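Local coordinates for protein phospho-2-dehydro-3-deoxyheptonate aldolase (Francisella tularensis, PDB 3TQK) that probably condenses phosphoenolpyruvate with D-erythrose 4-phosphate to give 3-deoxy-D-arabino-heptulosonate 7-phosphate, the first step of chorismate biosynthesis, at residues Q286-N291 with V341-G346; K11-A16 with P147-E152. All blocks are in the same frame, centred on the assembly; numbering follows the deposited sequence.

Interaction 1: residues Q286-N291 with V341-G346; sequences QIKHSN and VQVRRG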
loop_
_atom_site.group_PDB
_atom_site.type_symbol
_atom_site.label_atom_id
_atom_site.label_comp_id
_atom_site.label_asym_id
_atom_site.label_seq_id
_atom_site.Cartn_x
_atom_site.Cartn_y
_atom_site.Cartn_z
ATOM N N GLN A 286 -20.596 -0.414 -26.118
ATOM C CA GLN A 286 -20.730 0.781 -25.288
ATOM C C GLN A 286 -20.025 1.971 -25.921
ATOM O O GLN A 286 -20.580 3.066 -25.971
ATOM C CB GLN A 286 -20.170 0.555 -23.886
ATOM C CG GLN A 286 -21.056 -0.256 -22.970
ATOM C CD GLN A 286 -20.442 -0.394 -21.592
ATOM O OE1 GLN A 286 -20.329 0.583 -20.857
ATOM N NE2 GLN A 286 -20.019 -1.604 -21.246
ATOM N N ILE A 287 -18.801 1.747 -26.393
ATOM C CA ILE A 287 -17.993 2.789 -27.033
ATOM C C ILE A 287 -18.717 3.457 -28.203
ATOM O O ILE A 287 -18.549 4.655 -28.450
ATOM C CB ILE A 287 -16.644 2.215 -27.506
ATOM C CG1 ILE A 287 -15.723 2.008 -26.291
ATOM C CG2 ILE A 287 -15.983 3.142 -28.521
ATOM C CD1 ILE A 287 -14.501 1.170 -26.564
ATOM N N LYS A 288 -19.541 2.681 -28.902
ATOM C CA LYS A 288 -20.305 3.193 -30.033
ATOM C C LYS A 288 -21.335 4.267 -29.662
ATOM O O LYS A 288 -21.630 5.141 -30.477
ATOM C CB LYS A 288 -20.991 2.030 -30.754
ATOM C CG LYS A 288 -20.067 1.328 -31.722
ATOM C CD LYS A 288 -20.116 -0.194 -31.662
ATOM C CE LYS A 288 -21.131 -0.811 -32.567
ATOM N NZ LYS A 288 -20.655 -2.158 -32.976
ATOM N N HIS A 289 -21.863 4.218 -28.442
ATOM C CA HIS A 289 -22.997 5.074 -28.059
ATOM C C HIS A 289 -22.729 6.053 -26.905
ATOM O O HIS A 289 -23.621 6.807 -26.504
ATOM C CB HIS A 289 -24.198 4.185 -27.733
ATOM C CG HIS A 289 -24.720 3.434 -28.920
ATOM N ND1 HIS A 289 -24.717 2.056 -28.991
ATOM C CD2 HIS A 289 -25.246 3.870 -30.091
ATOM C CE1 HIS A 289 -25.232 1.677 -30.149
ATOM N NE2 HIS A 289 -25.558 2.758 -30.836
ATOM N N SER A 290 -21.503 6.051 -26.391
ATOM C CA SER A 290 -21.118 6.901 -25.279
ATOM C C SER A 290 -19.603 7.128 -25.312
ATOM O O SER A 290 -18.848 6.250 -25.719
ATOM C CB SER A 290 -21.542 6.243 -23.966
ATOM O OG SER A 290 -20.970 6.881 -22.843
ATOM N N ASN A 291 -19.174 8.319 -24.900
ATOM C CA ASN A 291 -17.765 8.661 -24.848
ATOM C C ASN A 291 -17.203 8.470 -23.425
ATOM O O ASN A 291 -16.122 8.960 -23.128
ATOM C CB ASN A 291 -17.536 10.108 -25.343
ATOM C CG ASN A 291 -17.616 10.242 -26.883
ATOM O OD1 ASN A 291 -18.437 9.610 -27.531
ATOM N ND2 ASN A 291 -16.769 11.090 -27.453
ATOM N N VAL A 341 -14.896 2.798 -32.639
ATOM C CA VAL A 341 -14.612 4.227 -32.714
ATOM C C VAL A 341 -15.202 4.832 -33.992
ATOM O O VAL A 341 -15.806 5.909 -33.950
ATOM C CB VAL A 341 -13.099 4.519 -32.634
ATOM C CG1 VAL A 341 -12.804 5.999 -32.925
ATOM C CG2 VAL A 341 -12.561 4.134 -31.263
ATOM N N GLN A 342 -15.058 4.144 -35.119
ATOM C CA GLN A 342 -15.607 4.665 -36.378
ATOM C C GLN A 342 -17.122 4.923 -36.271
ATOM O O GLN A 342 -17.612 5.963 -36.716
ATOM C CB GLN A 342 -15.277 3.735 -37.548
ATOM C CG GLN A 342 -13.788 3.729 -37.898
ATOM C CD GLN A 342 -13.348 2.486 -38.650
ATOM O OE1 GLN A 342 -14.158 1.801 -39.257
ATOM N NE2 GLN A 342 -12.057 2.196 -38.613
ATOM N N VAL A 343 -17.843 3.995 -35.644
ATOM C CA VAL A 343 -19.282 4.135 -35.453
ATOM C C VAL A 343 -19.596 5.206 -34.412
ATOM O O VAL A 343 -20.608 5.910 -34.503
ATOM C CB VAL A 343 -19.922 2.791 -35.049
ATOM C CG1 VAL A 343 -21.382 2.973 -34.642
ATOM C CG2 VAL A 343 -19.817 1.790 -36.197
ATOM N N ARG A 344 -18.722 5.335 -33.422
ATOM C CA ARG A 344 -18.870 6.385 -32.432
ATOM C C ARG A 344 -18.925 7.753 -33.115
ATOM O O ARG A 344 -19.741 8.589 -32.743
ATOM C CB ARG A 344 -17.725 6.344 -31.420
ATOM C CG ARG A 344 -17.842 7.364 -30.332
ATOM C CD ARG A 344 -16.581 7.435 -29.522
ATOM N NE ARG A 344 -16.670 6.696 -28.271
ATOM C CZ ARG A 344 -15.682 6.596 -27.394
ATOM N NH1 ARG A 344 -14.509 7.169 -27.632
ATOM N NH2 ARG A 344 -15.868 5.912 -26.265
ATOM N N ARG A 345 -18.083 7.960 -34.127
ATOM C CA ARG A 345 -17.878 9.295 -34.695
ATOM C C ARG A 345 -19.003 9.851 -35.579
ATOM O O ARG A 345 -19.540 9.164 -36.459
ATOM C CB ARG A 345 -16.560 9.359 -35.466
ATOM C CG ARG A 345 -15.333 9.287 -34.563
ATOM C CD ARG A 345 -14.123 9.902 -35.227
ATOM N NE ARG A 345 -12.973 9.934 -34.332
ATOM C CZ ARG A 345 -11.910 9.142 -34.418
ATOM N NH1 ARG A 345 -11.801 8.230 -35.380
ATOM N NH2 ARG A 345 -10.931 9.285 -33.541
ATOM N N GLY A 346 -19.306 11.127 -35.307
ATOM C CA GLY A 346 -20.247 11.934 -36.039
ATOM C C GLY A 346 -19.468 12.954 -36.831
ATOM O O GLY A 346 -18.400 13.415 -36.391
ATOM O OXT GLY A 346 -19.929 13.313 -37.946
#
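The guanidinium of R344 is sandwiched: CG2 of I287 lies against one face and CA of N291 against the opposite one, both offset toward the rim, while the N291 amide stacks on it with the two planes 29° apart. Between these covers the arginine meets two backbone carbonyls of segment 286-291. R344 NE donates to I287 O at 2.8 Å, a clear bond although the oxygen sits 25° out of the guanidinium plane. R344 NH2 reaches S290 O at 3.0 Å, a weak bond, the oxygen lying oblique to the guanidinium. The side chain of R344 reaches these oxygens with CG anti to the backbone N (chi1 -178°) and a bend at chi3. This is a worked case of an arginine that gathers backbone carbonyls from several parts of the chain: NH2 also binds I293 O, at the start of strand 293-299, and NH1 binds D49 O, in the loop before strand 51-56. Beside it, K288 CG packs on V343 CG1 at 3.6 Å by its aliphatic part. The contact joins the C-terminal ends of helices 276-289 and 327-344, whose I287, V341 and R344 all touch V51 of barrel strand 51-56.

Interaction 2: residues K11-A16 with P147-E152; sequences KVLIPA and PQYFAE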
loop_
_atom_site.group_PDB
_atom_site.type_symbol
_atom_site.label_atom_id
_atom_site.label_comp_id
_atom_site.label_asym_id
_atom_site.label_seq_id
_atom_site.Cartn_x
_atom_site.Cartn_y
_atom_site.Cartn_z
ATOM N N LYS A 11 22.293 -5.117 1.089
ATOM C CA LYS A 11 23.115 -5.253 -0.102
ATOM C C LYS A 11 23.111 -3.931 -0.868
ATOM O O LYS A 11 22.194 -3.098 -0.709
ATOM C CB LYS A 11 22.601 -6.404 -0.958
ATOM C CG LYS A 11 22.466 -7.741 -0.216
ATOM C CD LYS A 11 21.991 -8.835 -1.162
ATOM C CE LYS A 11 21.974 -10.205 -0.497
ATOM N NZ LYS A 11 21.457 -11.276 -1.410
ATOM N N VAL A 12 24.135 -3.729 -1.693
ATOM C CA VAL A 12 24.280 -2.476 -2.432
ATOM C C VAL A 12 23.249 -2.389 -3.544
ATOM O O VAL A 12 22.931 -3.381 -4.191
ATOM C CB VAL A 12 25.688 -2.349 -3.037
ATOM C CG1 VAL A 12 25.794 -1.125 -3.910
ATOM C CG2 VAL A 12 26.717 -2.285 -1.934
ATOM N N LEU A 13 22.711 -1.190 -3.729
ATOM C CA LEU A 13 21.845 -0.845 -4.853
ATOM C C LEU A 13 22.516 0.288 -5.643
ATOM O O LEU A 13 22.944 1.276 -5.054
ATOM C CB LEU A 13 20.486 -0.382 -4.347
ATOM C CG LEU A 13 19.425 -0.118 -5.417
ATOM C CD1 LEU A 13 19.066 -1.389 -6.169
ATOM C CD2 LEU A 13 18.170 0.504 -4.791
ATOM N N ILE A 14 22.610 0.142 -6.967
ATOM C CA ILE A 14 23.186 1.180 -7.814
ATOM C C ILE A 14 22.116 2.247 -8.074
ATOM O O ILE A 14 21.018 1.912 -8.528
ATOM C CB ILE A 14 23.685 0.624 -9.174
ATOM C CG1 ILE A 14 24.612 -0.582 -8.988
ATOM C CG2 ILE A 14 24.450 1.696 -9.933
ATOM C CD1 ILE A 14 25.827 -0.317 -8.113
ATOM N N PRO A 15 22.429 3.533 -7.785
ATOM C CA PRO A 15 21.434 4.597 -7.951
ATOM C C PRO A 15 21.060 4.841 -9.395
ATOM O O PRO A 15 21.845 4.544 -10.293
ATOM C CB PRO A 15 22.101 5.828 -7.346
ATOM C CG PRO A 15 23.523 5.512 -7.206
ATOM C CD PRO A 15 23.675 4.029 -7.181
ATOM N N ALA A 16 19.861 5.373 -9.602
ATOM C CA ALA A 16 19.303 5.585 -10.939
ATOM C C ALA A 16 20.215 6.443 -11.783
ATOM O O ALA A 16 20.324 6.229 -12.992
ATOM C CB ALA A 16 17.906 6.212 -10.848
ATOM N N PRO A 147 10.680 3.836 -9.501
ATOM C CA PRO A 147 10.324 4.779 -10.564
ATOM C C PRO A 147 11.419 5.711 -11.053
ATOM O O PRO A 147 11.406 6.098 -12.216
ATOM C CB PRO A 147 9.201 5.598 -9.932
ATOM C CG PRO A 147 8.604 4.690 -8.934
ATOM C CD PRO A 147 9.760 3.961 -8.354
ATOM N N GLN A 148 12.358 6.078 -10.187
ATOM C CA GLN A 148 13.464 6.949 -10.579
ATOM C C GLN A 148 14.323 6.331 -11.674
ATOM O O GLN A 148 15.000 7.047 -12.409
ATOM C CB GLN A 148 14.341 7.282 -9.368
ATOM C CG GLN A 148 13.659 8.193 -8.343
ATOM C CD GLN A 148 13.521 9.657 -8.809
ATOM O OE1 GLN A 148 13.722 9.991 -9.993
ATOM N NE2 GLN A 148 13.180 10.536 -7.871
ATOM N N TYR A 149 14.274 5.004 -11.799
ATOM C CA TYR A 149 15.046 4.305 -12.803
ATOM C C TYR A 149 14.470 4.365 -14.213
ATOM O O TYR A 149 15.190 4.077 -15.172
ATOM C CB TYR A 149 15.253 2.841 -12.384
ATOM C CG TYR A 149 16.140 2.711 -11.178
ATOM C CD1 TYR A 149 15.646 2.936 -9.904
ATOM C CD2 TYR A 149 17.484 2.397 -11.316
ATOM C CE1 TYR A 149 16.460 2.841 -8.790
ATOM C CE2 TYR A 149 18.320 2.289 -10.201
ATOM C CZ TYR A 149 17.801 2.517 -8.947
ATOM O OH TYR A 149 18.603 2.413 -7.848
ATOM N N PHE A 150 13.195 4.719 -14.367
ATOM C CA PHE A 150 12.598 4.735 -15.710
ATOM C C PHE A 150 11.318 5.562 -15.923
ATOM O O PHE A 150 10.698 5.463 -16.986
ATOM C CB PHE A 150 12.342 3.290 -16.177
ATOM C CG PHE A 150 11.623 2.429 -15.169
ATOM C CD1 PHE A 150 12.275 1.391 -14.540
ATOM C CD2 PHE A 150 10.300 2.655 -14.856
ATOM C CE1 PHE A 150 11.620 0.594 -13.612
ATOM C CE2 PHE A 150 9.652 1.856 -13.931
ATOM C CZ PHE A 150 10.324 0.827 -13.315
ATOM N N ALA A 151 10.927 6.386 -14.963
ATOM C CA ALA A 151 9.622 7.085 -15.046
ATOM C C ALA A 151 9.503 8.042 -16.243
ATOM O O ALA A 151 8.393 8.323 -16.696
ATOM C CB ALA A 151 9.329 7.840 -13.744
ATOM N N GLU A 152 10.640 8.539 -16.735
ATOM C CA GLU A 152 10.684 9.432 -17.895
ATOM C C GLU A 152 10.577 8.679 -19.233
ATOM O O GLU A 152 10.542 9.305 -20.289
ATOM C CB GLU A 152 11.955 10.324 -17.858
ATOM C CG GLU A 152 13.244 9.763 -18.553
ATOM C CD GLU A 152 14.038 8.744 -17.718
ATOM O OE1 GLU A 152 13.448 8.014 -16.893
ATOM O OE2 GLU A 152 15.273 8.667 -17.900
#
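The hydroxyl of Y149 gives a short hydrogen bond to the backbone carbonyl of I14, OH to O 2.6 Å. The acceptor lies at the ring edge, in its plane, while the donor is tilted 33° from the plane of the carbonyl, with a C=O...OH angle of 134°. L13 meets the tyrosine from the opposite direction, its CG 3.6 Å from Y149 OH, so the polar tip of the tyrosine is bordered by a leucine branch point as well as by its acceptor. Further along the ring, A16 covers a face: its CB stands 3.8 Å from the ring centroid of Y149 and 8° off the normal, an almost vertical CH-pi contact. The same methyl also touches the backbone of the other segment, with A16 CB 3.4 Å from Q148 O. The hydroxyl thus holds I14 while the ring face takes the A16 methyl, just where P15 forms the N-cap of helix 16-22.

In the TIM-barrel fold of this class-I DAHP synthase, residues 147-152 belong to the loop between barrel strands 137-140 and 156-159. Segment 11-16 is part of the N-terminal extension that precedes the first barrel strand. Helix 116-132 backs both, as L120 touches L13 and Y149, and N117 bonds the backbone of V12 and I14. At the other end of segment 11-16, K11 pairs in an antiparallel sheet with a strand of the second subunit, and L13 also packs on T215 of that subunit.

Interaction 2 closes before interaction 1 opens along the chain, and the two lie on opposite sides of the chain's centre, their own centres 42 Å apart and their nearest atoms about 25 Å apart. They share no helix or strand; what unites them is the eight-stranded barrel. Interaction 2 fastens the N-terminal extension to a loop between two barrel strands, next to the second subunit. Interaction 1 pairs the last helix, 327-344, with helix 276-289, where no other chain of the assembly touches it. The two thus lie far apart without touching, one near each chain terminus, away from the annotated metal sites.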